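Local coordinates for protein esterase (Pelagibacterium halotolerans, PDB 5DWD) that probably hydrolyses carboxylic ester bonds, as a carboxylesterase of the alpha/beta-hydrolase superfamily, at residues His80-Gly83 with Tyr89-Phe92; Arg213-Gln218 with Leu229-Ala234; Pro34-Ala39 with Phe63-Phe68. All coordinates share one frame; numbering follows the deposited sequence. Where two conformers were deposited one is given.

Contact 1 of 3, residues His80-Gly83 with Tyr89-Phe92; sequences HVCG and YEWF
The backbone N of E90 donates to H80 O at 2.8 Å in a nearly straight bond (N-H...O 163°), and CA of Y89 lies 3.2 Å from the same H80 oxygen in a bent C-H...O contact. The return bond, from H80 N to E90 O, is weak at 3.4 Å, so this antiparallel hydrogen-bonded pair rests chiefly on the bond from E90 N. V81 and Y89 form the adjoining non-hydrogen-bonded pair, and their side chains diverge.

The E90 side chain adds a further bond across the hairpin. Its CG sits between the backbone N and the carbonyl carbon (chi1 63°), and the chain then runs extended alongside the other strand, passing V81 O, to set OE1 2.8 Å from the backbone N of G83. That N-H is almost straight on its acceptor (172°) but arrives from above the carboxylate plane. Cut back to an alanine, this position would have no carboxylate, and the G83 N-H would probably be left without its acceptor and the chain there less firmly set. On the same face of the hairpin, CB of H80 lies 3.8 Å from CG of E90. The imidazole turns an edge, in its own plane, to W91 O, with CD2 3.6 Å from that oxygen. A water bridges the same two residues, donating to W91 O and standing 3.3 Å from H80 NE2.

The pair is a small antiparallel beta hairpin apart from the main sheet. The indole of W91 gives its NE1 to H48 O, while Q140, at the start of helix 140-149, accepts from W91 N and touches E90; M144 of that helix packs against W91 and F92, and Y50 meets C82 and E90 from a loop.

Contact 2 of 3, residues Arg213-Gln218 with Leu229-Ala234; sequences RLHISQ and LDTATA
A chi1 of 175° swings the imidazole of H215 away from its own amide and off strand 212-217 toward the helix, while T231, with OG1 anti to its carbonyl carbon (chi1 -63°), sets its hydroxyl directly over the ring. OG1 stands 3.2 Å above the plane of the H215 ring, over its centre, and the nearest ring atom is CE1 at 3.3 Å. Behind it, CB of T231 is 4.1 Å from the H215 ring centroid and 13° off the normal, a CH-pi contact over the same face. The methyl CG2 slants the other way, back along the side chain, and packs 3.8 Å from CB of H215.

D227, near the start of the helix, bonds to both partners. Its backbone O accepts a hydrogen bond from the T231 hydroxyl, and its carboxylate OD2 binds H215 NE2. The ring is thereby held at its edge by an acid while the threonine lies on its face, and the nearby carboxylate may favour a proton on NE2.

The interface is small, 94 Å² in all, and lies at the surface. It joins the outermost strand 212-217 of the central sheet to the C-terminal helix 226-239, the strand-loop-helix ending of the alpha/beta-hydrolase fold, in which the intervening loop commonly carries the catalytic histidine.

Contact 3 of 3, residues Pro34-Ala39 with Phe63-Phe68; sequences PAVSGA and FWRDSF
R65, on the segment 63-68, reaches to the loop 34-39, and its direct hydrogen bond goes to a main-chain carbonyl: NH2 donates to P34 O at 2.8 Å. The oxygen meets the edge of the guanidinium, in its plane, and the donor in turn lies in the carbonyl plane. A bend in the arginine chain at chi3 (-37°) turns the group toward this oxygen, and NH1 is taken by Q62, one helical turn back, so that the guanidinium is fixed at two points. Beside it, CG2 of V36 packs 3.7 Å from NE of R65, an oblique contact that, with the bond to P34, makes up the close-packed part.

V36 occupies the second position of a type I beta turn from A35 to G38, part of the connection between the edge strand 32-33 and strand 42-47 of the alpha/beta-hydrolase sheet. The turn is reinforced by an ST turn, in which S37 OG accepts from A39 N, and S37 OG also bonds to D70. G38 adopts backbone angles that call for glycine.

The rest of the interface is looser, and two waters sit between the segments. The first, beside the direct bond, accepts from NE of R65 at 2.6 Å and lies 2.8 Å from P34 O. The second receives the N-H of V36, its oxygen 3.1 Å from V36 N, and sits 2.8 Å from F68 O, probably bridging these two residues, whose side chains do not meet.

In the fold
Along the chain the contacts come in series, contact 3 first, then contact 1, then contact 2, and all belong to the one alpha/beta-hydrolase domain. Contacts 2 and 3 have centres 21 Å apart yet touch: helix 226-239 packs on helix 54-65, with T233 OG1 2.9 Å from W64 NE1, probably a hydrogen bond, and A232 against the W64 indole. The two helices thus join regions near the opposite edge strands, 32-33 and 212-217, of the central sheet. Contact 1 stands apart, its centre 27 Å from that of contact 2 and 29 Å from that of contact 3, on a separate hairpin near the bound polyether, which may mark a pocket.

Contact 1 of 3, residues His80-Gly83 with Tyr89-Phe92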
loop_
_atom_site.group_PDB
_atom_site.type_symbol
_atom_site.label_atom_id
_atom_site.label_comp_id
_atom_site.label_asym_id
_atom_site.label_seq_id
_atom_site.Cartn_x
_atom_site.Cartn_y
_atom_site.Cartn_z
ATOM N N HIS B 80 26.895 5.977 13.977
ATOM C CA HIS B 80 28.344 5.991 13.966
ATOM C C HIS B 80 28.865 7.366 13.605
ATOM O O HIS B 80 28.298 8.060 12.744
ATOM C CB HIS B 80 28.765 5.075 12.846
ATOM C CG HIS B 80 28.148 3.713 12.894
ATOM N ND1 HIS B 80 28.500 2.768 13.836
ATOM C CD2 HIS B 80 27.195 3.137 12.117
ATOM C CE1 HIS B 80 27.790 1.666 13.641
ATOM N NE2 HIS B 80 26.999 1.861 12.598
ATOM N N VAL B 81 30.006 7.759 14.158
ATOM C CA VAL B 81 30.696 8.955 13.690
ATOM C C VAL B 81 31.086 8.755 12.243
ATOM O O VAL B 81 31.529 7.672 11.789
ATOM C CB VAL B 81 31.936 9.249 14.565
ATOM C CG1 VAL B 81 32.791 10.370 14.021
ATOM C CG2 VAL B 81 31.496 9.524 16.005
ATOM N N CYS B 82 30.946 9.820 11.474
ATOM C CA CYS B 82 31.263 9.768 10.061
ATOM C C CYS B 82 32.769 9.678 9.827
ATOM O O CYS B 82 33.533 10.529 10.326
ATOM C CB CYS B 82 30.731 11.005 9.358
ATOM S SG CYS B 82 31.148 11.088 7.598
ATOM N N GLY B 83 33.192 8.647 9.109
ATOM C CA GLY B 83 34.657 8.474 8.872
ATOM C C GLY B 83 35.358 9.638 8.187
ATOM O O GLY B 83 36.596 9.844 8.418
ATOM N N TYR B 89 27.801 12.312 11.410
ATOM C CA TYR B 89 27.460 10.909 11.574
ATOM C C TYR B 89 27.273 10.194 10.239
ATOM O O TYR B 89 27.039 10.855 9.187
ATOM C CB TYR B 89 26.162 10.794 12.399
ATOM C CG TYR B 89 26.291 11.389 13.784
ATOM C CD1 TYR B 89 26.962 10.733 14.811
ATOM C CD2 TYR B 89 25.868 12.709 13.990
ATOM C CE1 TYR B 89 27.063 11.332 16.070
ATOM C CE2 TYR B 89 25.972 13.330 15.238
ATOM C CZ TYR B 89 26.600 12.628 16.259
ATOM O OH TYR B 89 26.752 13.206 17.464
ATOM N N GLU B 90 27.346 8.868 10.258
ATOM C CA GLU B 90 27.079 8.040 9.098
ATOM C C GLU B 90 26.184 6.890 9.455
ATOM O O GLU B 90 26.282 6.365 10.606
ATOM C CB GLU B 90 28.397 7.512 8.445
ATOM C CG GLU B 90 29.203 6.603 9.400
ATOM C CD GLU B 90 30.568 6.177 8.918
ATOM O OE1 GLU B 90 31.204 6.956 8.182
ATOM O OE2 GLU B 90 30.988 5.018 9.315
ATOM N N TRP B 91 25.278 6.504 8.550
ATOM C CA TRP B 91 24.492 5.311 8.749
ATOM C C TRP B 91 25.401 4.092 8.562
ATOM O O TRP B 91 25.190 3.027 9.164
ATOM C CB TRP B 91 23.255 5.272 7.794
ATOM C CG TRP B 91 22.320 6.349 8.084
ATOM C CD1 TRP B 91 22.240 7.600 7.465
ATOM C CD2 TRP B 91 21.384 6.370 9.166
ATOM N NE1 TRP B 91 21.315 8.334 8.136
ATOM C CE2 TRP B 91 20.787 7.641 9.174
ATOM C CE3 TRP B 91 21.014 5.437 10.143
ATOM C CZ2 TRP B 91 19.833 8.014 10.116
ATOM C CZ3 TRP B 91 20.050 5.812 11.091
ATOM C CH2 TRP B 91 19.472 7.085 11.064
ATOM N N PHE B 92 26.361 4.234 7.662
ATOM C CA PHE B 92 27.323 3.181 7.339
ATOM C C PHE B 92 28.508 3.812 6.652
ATOM O O PHE B 92 28.387 4.924 6.113
ATOM C CB PHE B 92 26.730 2.033 6.512
ATOM C CG PHE B 92 26.001 2.478 5.245
ATOM C CD1 PHE B 92 26.695 2.700 4.047
ATOM C CD2 PHE B 92 24.613 2.617 5.212
ATOM C CE1 PHE B 92 26.043 3.073 2.883
ATOM C CE2 PHE B 92 23.961 2.980 4.054
ATOM C CZ PHE B 92 24.695 3.165 2.887
HETATM O O HOH W 1 26.061 0.532 9.781
#

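Contact 2 of 3, residues Arg213-Gln218 with Leu229-Ala234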
loop_
_atom_site.group_PDB
_atom_site.type_symbol
_atom_site.label_atom_id
_atom_site.label_comp_id
_atom_site.label_asym_id
_atom_site.label_seq_id
_atom_site.Cartn_x
_atom_site.Cartn_y
_atom_site.Cartn_z
ATOM N N ARG B 213 6.132 7.705 -7.154
ATOM C CA ARG B 213 6.189 8.867 -8.024
ATOM C C ARG B 213 7.591 9.418 -7.996
ATOM O O ARG B 213 8.265 9.331 -6.969
ATOM C CB ARG B 213 5.370 9.979 -7.448
ATOM C CG ARG B 213 3.950 9.648 -7.219
ATOM C CD ARG B 213 3.456 10.761 -6.329
ATOM N NE ARG B 213 2.164 10.375 -5.858
ATOM C CZ ARG B 213 1.257 11.221 -5.442
ATOM N NH1 ARG B 213 1.468 12.539 -5.466
ATOM N NH2 ARG B 213 0.091 10.719 -5.074
ATOM N N LEU B 214 7.909 10.209 -9.025
ATOM C CA LEU B 214 9.232 10.827 -9.142
ATOM C C LEU B 214 9.114 12.266 -9.592
ATOM O O LEU B 214 8.371 12.556 -10.548
ATOM C CB LEU B 214 10.115 10.051 -10.156
ATOM C CG LEU B 214 11.430 10.662 -10.684
ATOM C CD1 LEU B 214 12.452 10.772 -9.588
ATOM C CD2 LEU B 214 12.000 9.786 -11.788
ATOM N N HIS B 215 9.845 13.157 -8.916
ATOM C CA HIS B 215 9.942 14.515 -9.247
ATOM C C HIS B 215 11.399 14.857 -9.415
ATOM O O HIS B 215 12.184 14.744 -8.478
ATOM C CB HIS B 215 9.308 15.401 -8.198
ATOM C CG HIS B 215 9.497 16.840 -8.451
ATOM N ND1 HIS B 215 8.662 17.539 -9.298
ATOM C CD2 HIS B 215 10.458 17.702 -8.069
ATOM C CE1 HIS B 215 9.091 18.786 -9.395
ATOM N NE2 HIS B 215 10.166 18.920 -8.646
ATOM N N ILE B 216 11.790 15.277 -10.642
ATOM C CA ILE B 216 13.146 15.787 -10.866
ATOM C C ILE B 216 13.203 17.290 -10.693
ATOM O O ILE B 216 12.384 18.039 -11.290
ATOM C CB ILE B 216 13.605 15.406 -12.300
ATOM C CG1 ILE B 216 13.526 13.921 -12.537
ATOM C CG2 ILE B 216 15.002 15.946 -12.584
ATOM C CD1 ILE B 216 14.426 13.066 -11.760
ATOM N N SER B 217 14.170 17.750 -9.901
ATOM C CA SER B 217 14.422 19.166 -9.653
ATOM C C SER B 217 15.429 19.540 -10.696
ATOM O O SER B 217 16.593 19.306 -10.548
ATOM C CB SER B 217 14.948 19.412 -8.237
ATOM O OG SER B 217 13.965 19.125 -7.247
ATOM N N GLN B 218 14.956 20.208 -11.766
ATOM C CA GLN B 218 15.807 20.604 -12.879
ATOM C C GLN B 218 16.789 21.697 -12.427
ATOM O O GLN B 218 16.418 22.632 -11.754
ATOM C CB GLN B 218 14.925 21.148 -14.028
ATOM N N LEU B 229 11.189 20.689 -2.352
ATOM C CA LEU B 229 10.539 20.972 -1.082
ATOM C C LEU B 229 9.029 21.227 -1.239
ATOM O O LEU B 229 8.211 20.596 -0.592
ATOM C CB LEU B 229 11.202 22.180 -0.469
ATOM C CG LEU B 229 10.735 22.571 0.928
ATOM C CD1 LEU B 229 10.851 21.347 1.832
ATOM C CD2 LEU B 229 11.494 23.761 1.529
ATOM N N ASP B 230 8.669 22.074 -2.203
ATOM C CA ASP B 230 7.257 22.237 -2.536
ATOM C C ASP B 230 6.517 20.974 -2.984
ATOM O O ASP B 230 5.373 20.728 -2.505
ATOM C CB ASP B 230 7.125 23.338 -3.590
ATOM C CG ASP B 230 7.629 24.748 -3.058
ATOM O OD1 ASP B 230 7.803 24.938 -1.817
ATOM O OD2 ASP B 230 7.809 25.628 -3.893
ATOM N N THR B 231 7.143 20.149 -3.820
ATOM C CA THR B 231 6.581 18.850 -4.246
ATOM C C THR B 231 6.310 17.973 -2.976
ATOM O O THR B 231 5.234 17.384 -2.857
ATOM C CB THR B 231 7.465 18.154 -5.261
ATOM O OG1 THR B 231 7.546 18.983 -6.461
ATOM C CG2 THR B 231 6.967 16.791 -5.573
ATOM N N ALA B 232 7.297 17.886 -2.089
ATOM C CA ALA B 232 7.171 17.124 -0.845
ATOM C C ALA B 232 6.070 17.638 0.075
ATOM O O ALA B 232 5.307 16.878 0.606
ATOM C CB ALA B 232 8.498 17.014 -0.070
ATOM N N THR B 233 5.960 18.937 0.186
ATOM C CA THR B 233 4.946 19.570 1.042
ATOM C C THR B 233 3.549 19.263 0.511
ATOM O O THR B 233 2.657 18.864 1.239
ATOM C CB THR B 233 5.152 21.108 1.160
ATOM O OG1 THR B 233 6.458 21.403 1.638
ATOM C CG2 THR B 233 4.136 21.715 2.123
ATOM N N ALA B 234 3.369 19.374 -0.786
ATOM C CA ALA B 234 2.107 19.003 -1.377
ATOM C C ALA B 234 1.753 17.551 -1.204
ATOM O O ALA B 234 0.590 17.224 -1.029
ATOM C CB ALA B 234 2.057 19.446 -2.811
#

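Contact 3 of 3, residues Pro34-Ala39 with Phe63-Phe68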
loop_
_atom_site.group_PDB
_atom_site.type_symbol
_atom_site.label_atom_id
_atom_site.label_comp_id
_atom_site.label_asym_id
_atom_site.label_seq_id
_atom_site.Cartn_x
_atom_site.Cartn_y
_atom_site.Cartn_z
ATOM N N PRO B 34 7.856 18.597 19.104
ATOM C CA PRO B 34 6.520 18.078 19.339
ATOM C C PRO B 34 5.453 18.756 18.478
ATOM O O PRO B 34 5.707 19.793 17.901
ATOM C CB PRO B 34 6.318 18.345 20.847
ATOM C CG PRO B 34 7.349 19.308 21.241
ATOM C CD PRO B 34 8.413 19.385 20.209
ATOM N N ALA B 35 4.283 18.161 18.329
ATOM C CA ALA B 35 3.215 18.682 17.506
ATOM C C ALA B 35 2.793 20.054 18.079
ATOM O O ALA B 35 2.665 20.182 19.290
ATOM C CB ALA B 35 2.046 17.732 17.516
ATOM N N VAL B 36 2.682 21.024 17.207
ATOM C CA VAL B 36 2.357 22.402 17.533
ATOM C C VAL B 36 1.065 22.432 18.319
ATOM O O VAL B 36 0.960 23.156 19.301
ATOM C CB VAL B 36 2.197 23.245 16.242
ATOM C CG1 VAL B 36 1.393 24.546 16.499
ATOM C CG2 VAL B 36 3.554 23.545 15.679
ATOM N N SER B 37 0.095 21.630 17.897
ATOM C CA SER B 37 -1.209 21.559 18.525
ATOM C C SER B 37 -1.214 20.986 19.952
ATOM O O SER B 37 -2.226 21.087 20.650
ATOM C CB SER B 37 -2.124 20.686 17.683
ATOM O OG SER B 37 -1.812 19.293 17.871
ATOM N N GLY B 38 -0.132 20.364 20.391
ATOM C CA GLY B 38 -0.129 19.639 21.643
ATOM C C GLY B 38 -0.501 18.161 21.637
ATOM O O GLY B 38 -0.347 17.461 22.654
ATOM N N ALA B 39 -1.019 17.626 20.548
ATOM C CA ALA B 39 -1.313 16.173 20.557
ATOM C C ALA B 39 -1.081 15.588 19.169
ATOM O O ALA B 39 -1.859 15.831 18.224
ATOM C CB ALA B 39 -2.720 15.903 21.021
ATOM N N PHE B 63 10.244 23.821 9.222
ATOM C CA PHE B 63 9.550 24.400 8.058
ATOM C C PHE B 63 8.166 23.760 7.936
ATOM O O PHE B 63 7.171 24.436 7.688
ATOM C CB PHE B 63 10.380 24.180 6.801
ATOM C CG PHE B 63 9.712 24.565 5.536
ATOM C CD1 PHE B 63 9.719 25.870 5.105
ATOM C CD2 PHE B 63 9.060 23.622 4.766
ATOM C CE1 PHE B 63 9.070 26.222 3.943
ATOM C CE2 PHE B 63 8.412 23.966 3.594
ATOM C CZ PHE B 63 8.417 25.284 3.186
ATOM N N TRP B 64 8.107 22.438 8.104
ATOM C CA TRP B 64 6.888 21.734 7.833
ATOM C C TRP B 64 5.926 21.858 9.013
ATOM O O TRP B 64 4.724 21.712 8.820
ATOM C CB TRP B 64 7.158 20.238 7.566
ATOM C CG TRP B 64 7.501 19.992 6.163
ATOM C CD1 TRP B 64 7.097 20.661 5.100
ATOM C CD2 TRP B 64 8.240 18.879 5.676
ATOM N NE1 TRP B 64 7.525 20.114 3.981
ATOM C CE2 TRP B 64 8.243 18.983 4.287
ATOM C CE3 TRP B 64 8.913 17.829 6.283
ATOM C CZ2 TRP B 64 8.955 18.124 3.465
ATOM C CZ3 TRP B 64 9.619 16.947 5.469
ATOM C CH2 TRP B 64 9.613 17.096 4.066
ATOM N N ARG B 65 6.427 22.082 10.210
ATOM C CA ARG B 65 5.495 22.151 11.389
ATOM C C ARG B 65 4.527 23.351 11.210
ATOM O O ARG B 65 3.372 23.280 11.701
ATOM C CB ARG B 65 6.212 22.167 12.740
ATOM C CG ARG B 65 6.862 23.480 13.043
ATOM C CD ARG B 65 7.690 23.497 14.316
ATOM N NE ARG B 65 7.207 22.736 15.466
ATOM C CZ ARG B 65 7.646 22.929 16.711
ATOM N NH1 ARG B 65 8.594 23.865 16.979
ATOM N NH2 ARG B 65 7.138 22.191 17.718
ATOM N N ASP B 66 4.920 24.396 10.469
ATOM C CA ASP B 66 3.982 25.497 10.138
ATOM C C ASP B 66 2.750 25.043 9.335
ATOM O O ASP B 66 1.672 25.639 9.464
ATOM C CB ASP B 66 4.695 26.617 9.371
ATOM C CG ASP B 66 5.688 27.376 10.245
ATOM O OD1 ASP B 66 5.644 27.326 11.508
ATOM O OD2 ASP B 66 6.487 28.079 9.636
ATOM N N SER B 67 2.906 24.018 8.486
ATOM C CA SER B 67 1.845 23.479 7.683
ATOM C C SER B 67 1.106 22.320 8.272
ATOM O O SER B 67 -0.018 22.093 7.874
ATOM C CB SER B 67 2.334 23.079 6.277
ATOM O OG SER B 67 2.832 24.213 5.609
ATOM N N PHE B 68 1.688 21.628 9.237
ATOM C CA PHE B 68 1.228 20.339 9.752
ATOM C C PHE B 68 1.230 20.371 11.245
ATOM O O PHE B 68 2.093 19.856 11.958
ATOM C CB PHE B 68 2.121 19.197 9.161
ATOM C CG PHE B 68 2.109 19.180 7.692
ATOM C CD1 PHE B 68 0.965 18.929 7.032
ATOM C CD2 PHE B 68 3.206 19.489 6.948
ATOM C CE1 PHE B 68 0.914 19.012 5.673
ATOM C CE2 PHE B 68 3.154 19.553 5.575
ATOM C CZ PHE B 68 2.021 19.287 4.937
HETATM O O HOH W 2 6.241 20.326 15.184
HETATM O O HOH W 3 3.570 20.171 14.374
#